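Local atomic coordinates of Ika8 (PDB entry 6G6O), a protein that is a computationally designed artificial protein, built to fold as a symmetrical eight-bladed beta-propeller of WD40-type repeats. Residues S264-V269 with D281-Q286; L21-N26 with I307-A312; E137-Q142 with S176-L181; N66-G71 with K78-G83; H294-T299 with A312-V317. One frame throughout, in Å; residues are numbered along the deposited sequence.

Contact 1 (S264-V269 with D281-Q286); sequences SKNIVV and DILTGQ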
# COMPACT_ATOMS: atom_id res chain seq x y z
N SER A 264 0.85 -11.21 -6.77
CA SER A 264 -0.36 -12.02 -6.62
C SER A 264 -0.10 -13.39 -7.23
O SER A 264 0.15 -13.49 -8.43
CB SER A 264 -1.56 -11.35 -7.29
OG SER A 264 -2.73 -12.14 -7.14
N LYS A 265 -0.16 -14.43 -6.40
CA LYS A 265 0.11 -15.81 -6.80
C LYS A 265 1.54 -15.87 -7.33
O LYS A 265 2.47 -15.57 -6.56
CB LYS A 265 -0.98 -16.28 -7.76
CG LYS A 265 -2.16 -16.96 -7.07
CD LYS A 265 -3.44 -16.84 -7.89
CE LYS A 265 -4.21 -15.58 -7.52
NZ LYS A 265 -5.59 -15.59 -8.07
N ASN A 266 1.77 -16.23 -8.59
CA ASN A 266 3.12 -16.38 -9.12
C ASN A 266 3.53 -15.24 -10.04
O ASN A 266 4.54 -15.37 -10.75
CB ASN A 266 3.24 -17.72 -9.87
CG ASN A 266 3.23 -18.91 -8.94
OD1 ASN A 266 3.52 -18.79 -7.75
ND2 ASN A 266 2.88 -20.08 -9.48
N ILE A 267 2.80 -14.13 -10.04
CA ILE A 267 3.02 -13.04 -10.98
C ILE A 267 3.41 -11.79 -10.21
O ILE A 267 2.70 -11.38 -9.27
CB ILE A 267 1.77 -12.79 -11.84
CG1 ILE A 267 1.52 -13.99 -12.76
CG2 ILE A 267 1.93 -11.53 -12.66
CD1 ILE A 267 0.08 -14.13 -13.20
N VAL A 268 4.52 -11.18 -10.60
CA VAL A 268 4.98 -9.91 -10.04
C VAL A 268 4.85 -8.84 -11.12
O VAL A 268 5.32 -9.04 -12.25
CB VAL A 268 6.43 -10.00 -9.53
CG1 VAL A 268 6.99 -8.60 -9.28
CG2 VAL A 268 6.49 -10.84 -8.27
N VAL A 269 4.22 -7.72 -10.78
CA VAL A 269 4.11 -6.57 -11.67
C VAL A 269 4.86 -5.41 -11.02
O VAL A 269 4.67 -5.13 -9.83
CB VAL A 269 2.64 -6.18 -11.94
CG1 VAL A 269 2.58 -5.08 -12.98
CG2 VAL A 269 1.85 -7.40 -12.39
N ASP A 281 6.45 -14.00 -14.35
CA ASP A 281 5.98 -15.14 -13.58
C ASP A 281 7.11 -15.52 -12.62
O ASP A 281 8.22 -15.82 -13.06
CB ASP A 281 5.60 -16.31 -14.49
CG ASP A 281 5.17 -17.55 -13.71
OD1 ASP A 281 6.02 -18.14 -13.02
OD2 ASP A 281 3.99 -17.93 -13.79
N ILE A 282 6.82 -15.50 -11.32
CA ILE A 282 7.86 -15.69 -10.31
C ILE A 282 8.46 -17.09 -10.37
O ILE A 282 9.55 -17.31 -9.83
CB ILE A 282 7.29 -15.40 -8.91
CG1 ILE A 282 8.39 -14.90 -7.98
CG2 ILE A 282 6.64 -16.64 -8.32
CD1 ILE A 282 7.91 -14.60 -6.59
N LEU A 283 7.78 -18.05 -11.00
CA LEU A 283 8.25 -19.42 -11.03
C LEU A 283 9.24 -19.66 -12.17
O LEU A 283 10.33 -20.21 -11.95
CB LEU A 283 7.06 -20.38 -11.16
CG LEU A 283 7.05 -21.60 -10.25
CD1 LEU A 283 7.60 -21.24 -8.88
CD2 LEU A 283 5.64 -22.13 -10.14
N THR A 284 8.88 -19.26 -13.39
CA THR A 284 9.75 -19.43 -14.54
C THR A 284 10.68 -18.24 -14.77
O THR A 284 11.58 -18.34 -15.61
CB THR A 284 8.92 -19.67 -15.80
OG1 THR A 284 8.07 -18.54 -16.04
CG2 THR A 284 8.07 -20.92 -15.65
N GLY A 285 10.48 -17.14 -14.05
CA GLY A 285 11.25 -15.94 -14.28
C GLY A 285 11.04 -15.29 -15.63
O GLY A 285 11.73 -14.32 -15.95
N GLN A 286 10.10 -15.79 -16.43
CA GLN A 286 9.89 -15.27 -17.77
C GLN A 286 9.07 -13.99 -17.71
O GLN A 286 8.04 -13.93 -17.05
CB GLN A 286 9.17 -16.30 -18.64
CG GLN A 286 8.80 -15.79 -20.03
CD GLN A 286 7.71 -16.61 -20.68
OE1 GLN A 286 6.65 -16.84 -20.08
NE2 GLN A 286 7.94 -17.04 -21.91

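Contact 2 (L21-N26 with I307-A312); sequences LAFSKN and IVVSGA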
# COMPACT_ATOMS: atom_id res chain seq x y z
N LEU A 21 -4.89 4.32 -5.06
CA LEU A 21 -5.57 3.41 -5.97
C LEU A 21 -6.07 2.21 -5.20
O LEU A 21 -5.33 1.61 -4.42
CB LEU A 21 -4.62 2.97 -7.10
CG LEU A 21 -5.21 2.24 -8.31
CD1 LEU A 21 -6.17 3.14 -9.07
CD2 LEU A 21 -4.09 1.77 -9.22
N ALA A 22 -7.34 1.87 -5.41
CA ALA A 22 -7.96 0.71 -4.79
C ALA A 22 -8.79 -0.03 -5.83
O ALA A 22 -9.37 0.59 -6.72
CB ALA A 22 -8.83 1.10 -3.59
N PHE A 23 -8.85 -1.35 -5.70
CA PHE A 23 -9.48 -2.20 -6.71
C PHE A 23 -10.16 -3.37 -6.02
O PHE A 23 -9.50 -4.18 -5.36
CB PHE A 23 -8.44 -2.70 -7.72
CG PHE A 23 -9.00 -3.60 -8.78
CD1 PHE A 23 -10.28 -3.39 -9.28
CD2 PHE A 23 -8.25 -4.64 -9.29
CE1 PHE A 23 -10.79 -4.22 -10.25
CE2 PHE A 23 -8.76 -5.47 -10.27
CZ PHE A 23 -10.03 -5.25 -10.75
N SER A 24 -11.48 -3.47 -6.18
CA SER A 24 -12.26 -4.56 -5.61
C SER A 24 -13.38 -4.93 -6.58
O SER A 24 -14.06 -4.04 -7.11
CB SER A 24 -12.85 -4.16 -4.25
OG SER A 24 -13.62 -5.21 -3.70
N LYS A 25 -13.56 -6.23 -6.79
CA LYS A 25 -14.57 -6.79 -7.71
C LYS A 25 -14.28 -6.25 -9.10
O LYS A 25 -13.22 -6.56 -9.66
CB LYS A 25 -15.97 -6.49 -7.16
CG LYS A 25 -16.13 -6.68 -5.66
CD LYS A 25 -17.45 -6.10 -5.19
CE LYS A 25 -17.66 -4.69 -5.72
NZ LYS A 25 -19.09 -4.28 -5.67
N ASN A 26 -15.17 -5.47 -9.71
CA ASN A 26 -14.94 -4.85 -11.01
C ASN A 26 -15.03 -3.33 -10.90
O ASN A 26 -15.39 -2.65 -11.86
CB ASN A 26 -15.91 -5.37 -12.05
CG ASN A 26 -15.53 -6.75 -12.57
OD1 ASN A 26 -16.28 -7.71 -12.41
ND2 ASN A 26 -14.36 -6.85 -13.19
N ILE A 307 -5.80 -9.07 -13.59
CA ILE A 307 -6.14 -7.72 -14.03
C ILE A 307 -5.23 -6.75 -13.30
O ILE A 307 -5.19 -6.74 -12.07
CB ILE A 307 -7.62 -7.38 -13.77
CG1 ILE A 307 -8.53 -8.18 -14.69
CG2 ILE A 307 -7.86 -5.89 -13.94
CD1 ILE A 307 -9.99 -7.83 -14.55
N VAL A 308 -4.50 -5.95 -14.07
CA VAL A 308 -3.58 -4.95 -13.52
C VAL A 308 -4.19 -3.58 -13.73
O VAL A 308 -4.45 -3.18 -14.87
CB VAL A 308 -2.19 -5.04 -14.16
CG1 VAL A 308 -1.29 -3.94 -13.64
CG2 VAL A 308 -1.58 -6.41 -13.91
N VAL A 309 -4.43 -2.86 -12.64
CA VAL A 309 -4.83 -1.46 -12.68
C VAL A 309 -3.63 -0.63 -12.23
O VAL A 309 -2.99 -0.95 -11.23
CB VAL A 309 -6.05 -1.19 -11.79
CG1 VAL A 309 -6.66 0.15 -12.13
CG2 VAL A 309 -7.07 -2.31 -11.94
N SER A 310 -3.32 0.42 -12.99
CA SER A 310 -2.13 1.22 -12.74
C SER A 310 -2.48 2.70 -12.74
O SER A 310 -3.35 3.15 -13.49
CB SER A 310 -1.05 0.94 -13.80
OG SER A 310 -1.45 1.41 -15.07
N GLY A 311 -1.79 3.45 -11.89
CA GLY A 311 -1.92 4.89 -11.84
C GLY A 311 -0.59 5.56 -12.10
O GLY A 311 0.46 4.95 -11.89
N ALA A 312 -0.61 6.81 -12.57
CA ALA A 312 0.62 7.48 -12.96
C ALA A 312 0.56 8.96 -12.58
O ALA A 312 -0.49 9.49 -12.23
CB ALA A 312 0.88 7.34 -14.47

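Contact 3 (E137-Q142 with S176-L181); sequences EVTALQ and SAITAL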
# COMPACT_ATOMS: atom_id res chain seq x y z
N GLU A 137 6.86 10.20 11.09
CA GLU A 137 5.79 9.97 10.12
C GLU A 137 5.54 8.47 9.95
O GLU A 137 6.46 7.71 9.64
CB GLU A 137 6.15 10.60 8.78
CG GLU A 137 5.09 10.43 7.71
CD GLU A 137 5.49 11.08 6.41
OE1 GLU A 137 5.32 10.43 5.35
OE2 GLU A 137 5.97 12.23 6.43
N VAL A 138 4.29 8.06 10.17
CA VAL A 138 3.92 6.67 9.96
C VAL A 138 3.96 6.37 8.47
O VAL A 138 3.25 6.99 7.67
CB VAL A 138 2.53 6.38 10.54
CG1 VAL A 138 2.19 4.90 10.41
CG2 VAL A 138 2.46 6.83 12.00
N THR A 139 4.80 5.41 8.08
CA THR A 139 4.95 5.04 6.68
C THR A 139 4.29 3.72 6.31
O THR A 139 4.03 3.50 5.12
CB THR A 139 6.43 4.98 6.30
OG1 THR A 139 7.08 3.96 7.07
CG2 THR A 139 7.11 6.32 6.55
N ALA A 140 4.00 2.86 7.28
CA ALA A 140 3.41 1.56 7.00
C ALA A 140 2.39 1.23 8.08
O ALA A 140 2.54 1.61 9.24
CB ALA A 140 4.47 0.46 6.92
N LEU A 141 1.34 0.50 7.69
CA LEU A 141 0.25 0.17 8.59
C LEU A 141 -0.38 -1.14 8.14
O LEU A 141 -1.03 -1.19 7.10
CB LEU A 141 -0.80 1.29 8.62
CG LEU A 141 -0.92 2.15 9.87
CD1 LEU A 141 -2.31 2.77 9.94
CD2 LEU A 141 -0.64 1.35 11.13
N GLN A 142 -0.20 -2.19 8.93
CA GLN A 142 -0.87 -3.47 8.71
C GLN A 142 -1.71 -3.80 9.94
O GLN A 142 -1.23 -3.70 11.07
CB GLN A 142 0.14 -4.59 8.44
CG GLN A 142 0.89 -4.44 7.13
CD GLN A 142 -0.02 -4.41 5.92
OE1 GLN A 142 -1.08 -5.03 5.91
NE2 GLN A 142 0.39 -3.67 4.89
N SER A 176 16.51 2.71 9.39
CA SER A 176 16.07 3.40 8.19
C SER A 176 14.55 3.36 8.13
O SER A 176 13.90 2.51 8.75
CB SER A 176 16.67 2.78 6.93
OG SER A 176 16.34 3.54 5.78
N ALA A 177 13.99 4.29 7.35
CA ALA A 177 12.54 4.42 7.25
C ALA A 177 11.90 3.11 6.81
O ALA A 177 12.38 2.44 5.89
CB ALA A 177 12.18 5.54 6.27
N ILE A 178 10.80 2.75 7.47
CA ILE A 178 10.07 1.54 7.13
C ILE A 178 9.31 1.77 5.83
O ILE A 178 8.60 2.77 5.68
CB ILE A 178 9.12 1.14 8.26
CG1 ILE A 178 9.87 1.06 9.59
CG2 ILE A 178 8.43 -0.17 7.95
CD1 ILE A 178 11.02 0.10 9.58
N THR A 179 9.45 0.83 4.89
CA THR A 179 8.73 0.90 3.63
C THR A 179 7.53 -0.04 3.58
O THR A 179 6.50 0.31 3.00
CB THR A 179 9.67 0.60 2.45
OG1 THR A 179 10.11 -0.76 2.53
CG2 THR A 179 10.87 1.52 2.49
N ALA A 180 7.64 -1.22 4.18
CA ALA A 180 6.52 -2.16 4.25
C ALA A 180 6.78 -3.16 5.36
O ALA A 180 7.91 -3.32 5.83
CB ALA A 180 6.30 -2.87 2.91
N LEU A 181 5.72 -3.85 5.76
CA LEU A 181 5.80 -4.88 6.80
C LEU A 181 4.58 -5.79 6.69
O LEU A 181 3.63 -5.51 5.96
CB LEU A 181 5.91 -4.25 8.19
CG LEU A 181 4.90 -3.16 8.56
CD1 LEU A 181 3.72 -3.74 9.32
CD2 LEU A 181 5.56 -2.07 9.38
O HOH W 1 2.76 -2.29 4.76

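Contact 4 (N66-G71 with K78-G83); sequences NIVVSG and KVWYIG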
# COMPACT_ATOMS: atom_id res chain seq x y z
N ASN A 66 -18.35 -2.98 0.20
CA ASN A 66 -18.98 -1.84 -0.45
C ASN A 66 -18.66 -0.53 0.26
O ASN A 66 -19.38 0.46 0.09
CB ASN A 66 -20.50 -2.04 -0.53
CG ASN A 66 -20.88 -3.08 -1.56
OD1 ASN A 66 -20.40 -3.06 -2.69
ND2 ASN A 66 -21.76 -4.00 -1.17
N ILE A 67 -17.59 -0.50 1.04
CA ILE A 67 -17.21 0.66 1.84
C ILE A 67 -15.78 1.04 1.48
O ILE A 67 -14.89 0.19 1.49
CB ILE A 67 -17.34 0.38 3.34
CG1 ILE A 67 -18.81 0.18 3.72
CG2 ILE A 67 -16.71 1.50 4.16
CD1 ILE A 67 -19.02 -0.40 5.10
N VAL A 68 -15.58 2.31 1.15
CA VAL A 68 -14.26 2.84 0.84
C VAL A 68 -13.91 3.90 1.87
O VAL A 68 -14.72 4.78 2.17
CB VAL A 68 -14.19 3.40 -0.59
CG1 VAL A 68 -15.39 4.27 -0.86
CG2 VAL A 68 -12.91 4.18 -0.80
N VAL A 69 -12.71 3.79 2.43
CA VAL A 69 -12.17 4.77 3.37
C VAL A 69 -11.07 5.54 2.66
O VAL A 69 -10.18 4.93 2.05
CB VAL A 69 -11.64 4.09 4.65
CG1 VAL A 69 -11.24 5.13 5.68
CG2 VAL A 69 -12.69 3.15 5.21
N SER A 70 -11.13 6.86 2.74
CA SER A 70 -10.19 7.72 2.03
C SER A 70 -9.60 8.74 2.99
O SER A 70 -10.34 9.41 3.73
CB SER A 70 -10.87 8.44 0.86
OG SER A 70 -11.74 9.46 1.31
N GLY A 71 -8.28 8.86 2.99
CA GLY A 71 -7.59 9.87 3.76
C GLY A 71 -6.94 10.90 2.86
O GLY A 71 -6.67 10.61 1.69
N LYS A 78 -12.50 9.89 5.52
CA LYS A 78 -13.91 9.79 5.17
C LYS A 78 -14.27 8.34 4.87
O LYS A 78 -13.47 7.60 4.29
CB LYS A 78 -14.24 10.69 3.98
CG LYS A 78 -14.00 12.17 4.26
CD LYS A 78 -14.26 13.04 3.04
CE LYS A 78 -15.75 13.12 2.72
NZ LYS A 78 -16.03 14.17 1.71
N VAL A 79 -15.47 7.96 5.26
CA VAL A 79 -16.02 6.62 5.04
C VAL A 79 -17.33 6.79 4.29
O VAL A 79 -18.24 7.47 4.77
CB VAL A 79 -16.24 5.87 6.37
CG1 VAL A 79 -16.86 4.51 6.11
CG2 VAL A 79 -14.93 5.74 7.13
N TRP A 80 -17.42 6.19 3.10
CA TRP A 80 -18.58 6.44 2.26
C TRP A 80 -18.96 5.19 1.47
O TRP A 80 -18.16 4.26 1.30
CB TRP A 80 -18.36 7.63 1.32
CG TRP A 80 -17.00 7.70 0.69
CD1 TRP A 80 -15.84 8.12 1.29
CD2 TRP A 80 -16.66 7.40 -0.67
NE1 TRP A 80 -14.80 8.07 0.39
CE2 TRP A 80 -15.28 7.63 -0.82
CE3 TRP A 80 -17.39 6.94 -1.77
CZ2 TRP A 80 -14.62 7.43 -2.03
CZ3 TRP A 80 -16.74 6.74 -2.97
CH2 TRP A 80 -15.36 6.98 -3.09
N TYR A 81 -20.20 5.19 0.99
CA TYR A 81 -20.75 4.08 0.23
C TYR A 81 -20.28 4.15 -1.22
O TYR A 81 -20.37 5.19 -1.86
CB TYR A 81 -22.28 4.12 0.30
CG TYR A 81 -22.98 2.91 -0.26
CD1 TYR A 81 -22.58 1.63 0.07
CD2 TYR A 81 -24.08 3.05 -1.11
CE1 TYR A 81 -23.23 0.52 -0.44
CE2 TYR A 81 -24.74 1.95 -1.62
CZ TYR A 81 -24.31 0.69 -1.28
OH TYR A 81 -24.96 -0.41 -1.79
N ILE A 82 -19.77 3.02 -1.73
CA ILE A 82 -19.23 3.01 -3.09
C ILE A 82 -20.33 3.25 -4.12
O ILE A 82 -20.08 3.85 -5.17
CB ILE A 82 -18.48 1.69 -3.36
CG1 ILE A 82 -17.73 1.76 -4.69
CG2 ILE A 82 -19.43 0.51 -3.33
CD1 ILE A 82 -16.67 2.83 -4.73
N GLY A 83 -21.56 2.82 -3.84
CA GLY A 83 -22.62 2.94 -4.82
C GLY A 83 -23.15 4.35 -4.98
O GLY A 83 -23.54 4.75 -6.08

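Contact 5 (H294-T299 with A312-V317); sequences HQSEVT and AKDGTV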
# COMPACT_ATOMS: atom_id res chain seq x y z
N HIS A 294 2.57 3.93 -19.07
CA HIS A 294 2.23 5.33 -18.94
C HIS A 294 3.39 6.19 -19.42
O HIS A 294 4.54 5.73 -19.49
CB HIS A 294 1.87 5.69 -17.49
CG HIS A 294 0.77 4.86 -16.92
ND1 HIS A 294 -0.51 5.34 -16.73
CD2 HIS A 294 0.75 3.57 -16.49
CE1 HIS A 294 -1.27 4.39 -16.21
NE2 HIS A 294 -0.53 3.31 -16.05
N GLN A 295 3.08 7.43 -19.76
CA GLN A 295 4.10 8.42 -20.11
C GLN A 295 4.70 9.09 -18.88
O GLN A 295 5.53 9.99 -19.04
CB GLN A 295 3.52 9.49 -21.03
CG GLN A 295 2.82 8.96 -22.27
CD GLN A 295 2.14 10.08 -23.05
OE1 GLN A 295 2.53 11.24 -22.93
NE2 GLN A 295 1.14 9.72 -23.84
N SER A 296 4.29 8.70 -17.68
CA SER A 296 4.79 9.28 -16.45
C SER A 296 5.00 8.17 -15.43
O SER A 296 4.58 7.03 -15.62
CB SER A 296 3.84 10.35 -15.90
OG SER A 296 4.21 11.64 -16.35
N GLU A 297 5.66 8.54 -14.33
CA GLU A 297 6.00 7.58 -13.28
C GLU A 297 4.77 6.83 -12.79
O GLU A 297 3.75 7.43 -12.47
CB GLU A 297 6.67 8.31 -12.12
CG GLU A 297 6.53 7.62 -10.77
CD GLU A 297 7.10 8.44 -9.64
OE1 GLU A 297 8.19 9.03 -9.82
OE2 GLU A 297 6.45 8.51 -8.57
N VAL A 298 4.87 5.50 -12.76
CA VAL A 298 3.81 4.68 -12.19
C VAL A 298 3.83 4.86 -10.67
O VAL A 298 4.83 4.56 -10.01
CB VAL A 298 3.99 3.20 -12.58
CG1 VAL A 298 2.83 2.38 -12.05
CG2 VAL A 298 4.11 3.07 -14.09
N THR A 299 2.72 5.36 -10.13
CA THR A 299 2.65 5.71 -8.71
C THR A 299 1.83 4.74 -7.88
O THR A 299 1.95 4.76 -6.65
CB THR A 299 2.07 7.12 -8.54
OG1 THR A 299 0.67 7.10 -8.84
CG2 THR A 299 2.77 8.09 -9.46
N ALA A 312 -0.61 6.81 -12.57
CA ALA A 312 0.62 7.48 -12.96
C ALA A 312 0.56 8.96 -12.58
O ALA A 312 -0.49 9.49 -12.23
CB ALA A 312 0.88 7.34 -14.47
N LYS A 313 1.72 9.61 -12.67
CA LYS A 313 1.88 10.99 -12.22
C LYS A 313 1.16 11.99 -13.11
O LYS A 313 0.93 13.13 -12.67
CB LYS A 313 3.36 11.34 -12.14
CG LYS A 313 3.97 11.21 -10.76
CD LYS A 313 5.35 11.84 -10.72
CE LYS A 313 5.79 12.14 -9.29
NZ LYS A 313 7.08 12.87 -9.26
N ASP A 314 0.82 11.63 -14.34
CA ASP A 314 0.07 12.55 -15.20
C ASP A 314 -1.43 12.45 -14.99
O ASP A 314 -2.17 13.25 -15.56
CB ASP A 314 0.41 12.31 -16.67
CG ASP A 314 0.22 10.86 -17.10
OD1 ASP A 314 -0.32 10.06 -16.31
OD2 ASP A 314 0.60 10.53 -18.24
N GLY A 315 -1.89 11.49 -14.19
CA GLY A 315 -3.31 11.32 -13.93
C GLY A 315 -3.97 10.21 -14.70
O GLY A 315 -5.19 10.03 -14.56
N THR A 316 -3.23 9.45 -15.49
CA THR A 316 -3.82 8.39 -16.29
C THR A 316 -4.03 7.14 -15.44
O THR A 316 -3.15 6.74 -14.67
CB THR A 316 -2.92 8.05 -17.49
OG1 THR A 316 -1.63 7.64 -17.02
CG2 THR A 316 -2.77 9.26 -18.40
N VAL A 317 -5.21 6.55 -15.56
CA VAL A 317 -5.53 5.26 -14.95
C VAL A 317 -5.78 4.27 -16.08
O VAL A 317 -6.57 4.55 -16.99
CB VAL A 317 -6.76 5.35 -14.02
CG1 VAL A 317 -6.95 4.05 -13.27
CG2 VAL A 317 -6.60 6.51 -13.05

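Contact 1 (S264-V269 with D281-Q286)
The side chain of N266 lies across I282 at about a right angle: its OD1 is 3.8 Å from I282 CG2, while ND2 on the other branch of the amide sits 3.5 Å from L283 CD2. These are contacts of a polar group with methyls, at the partly exposed end of the strand pair. Because CG of N266 stands opposite its own carbonyl carbon (chi1 -71°), the amide is carried over the start of the turn that follows D281. Beneath it the main chains close up, I267 and D281 forming an antiparallel non-hydrogen-bonded pair with CA atoms 4.5 Å apart. The amide of I282 points at N266 O, but the modelled separation is too short to be trusted as it stands. D281 folds its carboxylate back on its own turn: OD1 takes L283 N at 2.7 Å and T284 N at 3.1 Å, the two donors arriving from opposite faces of the carboxylate plane. That double grip is an Asx turn merged with an Asx motif. I282 also reaches F263 and I227, the latter on the preceding blade. With W280 just before it, D281 completes the Trp-Asp pair that ends the third strand of a WD40 propeller blade.

Contact 2 (L21-N26 with I307-A312)
F23 lays one ring face against V309 where two blades of the beta-propeller pack together, the innermost strand 18-24 of one against the second strand, 307-312, of the neighbouring blade, the last in the chain. The two strands run nearly antiparallel, with 163° between their directions, but their axes come no closer than 8.2 Å, so this is sheet face against sheet face and no hydrogen bond joins the segments.

The aromatic part comes first. V309 CG2 stands over the F23 ring, 3.9 Å from its centroid and 18° off the normal, a CH-pi contact displaced toward the CD2 side of the ring. I307 CG2 meets the far end of the same ring obliquely, 3.8 Å from CE2. Both aliphatic side chains cross the phenyl group at about a right angle, and with CG of F23 turned opposite its backbone nitrogen (chi1 179°) the ring extends over the neighbouring strand.

The remaining packing is apolar, mostly a methyl against main chain. L21 uses a single branch, CD2, which lies along the peptides from V309 to G311. G311 presents only main chain there. V28, on the strand beside 18-24, also touches L21, F23 and V309, so the same hydrophobic layer continues into the next strand.

The polar side chain nearby, S310, points the other way: its hydroxyl is hydrogen-bonded to H294, in the loop before strand 298-303, and to W320. On the interface side, L21 CD2 comes to 3.6 Å from V309 O and 4.2 Å from V309 CG1.

Contact 3 (E137-Q142 with S176-L181)
Q142 doubles back against L181, the two side chains sliding past each other in opposite directions. With CG of Q142 opposite its carbonyl carbon (chi1 -67°), that atom lies 3.6 Å from L181 CD1 and 3.2 Å from L181 O. The bend at chi2 (-59°) then turns the amide so that NE2 reaches a water at 2.7 Å, which accepts from it and also takes a weak, long bond from L181 N. With an alanine here the water would probably be left without its NE2 donor, and L181 CD1 would lose its CG neighbour, keeping only CB. L181 has CG tucked between its own nitrogen and carbonyl carbon (chi1 50°), which, with chi2, turns CD2 toward A140 CB at 3.7 Å. I178 CG2 meets the same A140 CB, 4.1 Å away, so one small methyl is shared by two larger residues. At the other end T139 points OG1 at I178 O, a hydrogen bond modelled too short for its length to be relied on. T139 and A140 both face G151 in a classic beta bulge, and T179 and A180 repeat it opposite G191. The strands run almost parallel, their axes 5.7 Å apart: neighbouring innermost strands of adjacent blades, as they line up around the central axis of a beta-propeller.

Contact 4 (N66-G71 with K78-G83)
S70 OG is held by two ring nitrogens: across the hairpin W80 NE1 donates a weak, long bond to it (3.5 Å, N-H...O angle 165°), and H54 NE2 supplies the stronger partner from outside. The hydroxyl lies at the indole edge, near the ring plane, so this bond may help to fix the rotation of the buried ring. A His-Ser-Trp network of this kind is a hallmark of WD40 repeats. V68 lies over one face of the ring, with CG1 above the six-membered part, though modelled too close for its distance to be trusted.

The backbone ladder beneath is that of a regular antiparallel hairpin. K78 N reaches S70 O at 2.8 Å and S70 N reaches K78 O at 2.9 Å; V68 N to W80 O and W80 N to V68 O are both 3.2 Å. Beyond the last bridge, I82 N still bonds to N66 O at 3.2 Å.

I67, V69, V79 and Y81 share the opposite face of the sheet from V68 and W80. There I67 CG2 packs on V79 CG1 at 3.6 Å, and V69 lies side by side with V79. Y81 comes round the end of the strand to bring CE1 to 3.7 Å from N66 CB.

The hairpin of strands 67-72 and 77-81 has strand 58-64 on its inner side, where L61 and F63 meet V68, S70 and I82. H51 stacks on W80, and strand 37-41 of the preceding blade packs through I37 and V39 against S70, W80 and I82.

Contact 5 (H294-T299 with A312-V317)
H294 ND1 donates to T316 OG1 at 2.6 Å, with an N-H...O angle of 164° and the oxygen only 3° out of the imidazole plane. The methyl of A312 sits obliquely by the same ring, 3.3 Å from ND1. Further along, S296 CB rests 3.6 Å from D314 N, and T299 CG2 touches K313 CG at 3.6 Å. The backbone contributes one bond here, K313 N to E297 O at 3.0 Å. The extended K313 chain runs obliquely over E297; their charged ends stay 4.0 Å apart (OE1 to NZ), beyond a salt bridge.

What sets the T316 hydroxyl is D314. T316 OG1 donates to D314 OD1 at 2.8 Å, on the syn side, and T316 N reaches the same oxygen from above the carboxylate plane, an Asx turn that overlaps the end of the type I turn A312-G315. D314 is put there by CG lying between its own nitrogen and carbonyl carbon (chi1 54°). A leucine in its place would probably leave the T316 hydroxyl and amide without their shared acceptor and allow that hydroxyl to turn away from H294. The relay from D314 through T316 to H294 continues to S310 by way of H294 NE2, much as in the Asp-His-Ser-Trp network of WD40 blades.

This corner lies at the end of the blade, where the chain passes from strand 307-312 to strand 317-321. H294 packs on K318 and W320 of the latter and on I277 of the preceding blade, while T299 OG1 bonds to I18 O and the G315 backbone to H14, both in the opening part of the chain.

Overall arrangement
From the N terminus, L21-N26 opens contact 2, whose partner I307-A312 arrives only after nearly the whole chain has passed, so this contact joins the first and last blades and helps close the ring. Within that loop lie three others in series: contact 4 closes the short hairpin of one blade, contact 3 sets the innermost strands of two successive blades side by side, and contact 1 closes a hairpin near the rim. Contact 5 opens at H294, before contact 2 closes, and ends beyond it; the two cross and share A312. V269 packs on V308, linking contacts 1 and 2, while K25 approaches N66 of contact 4.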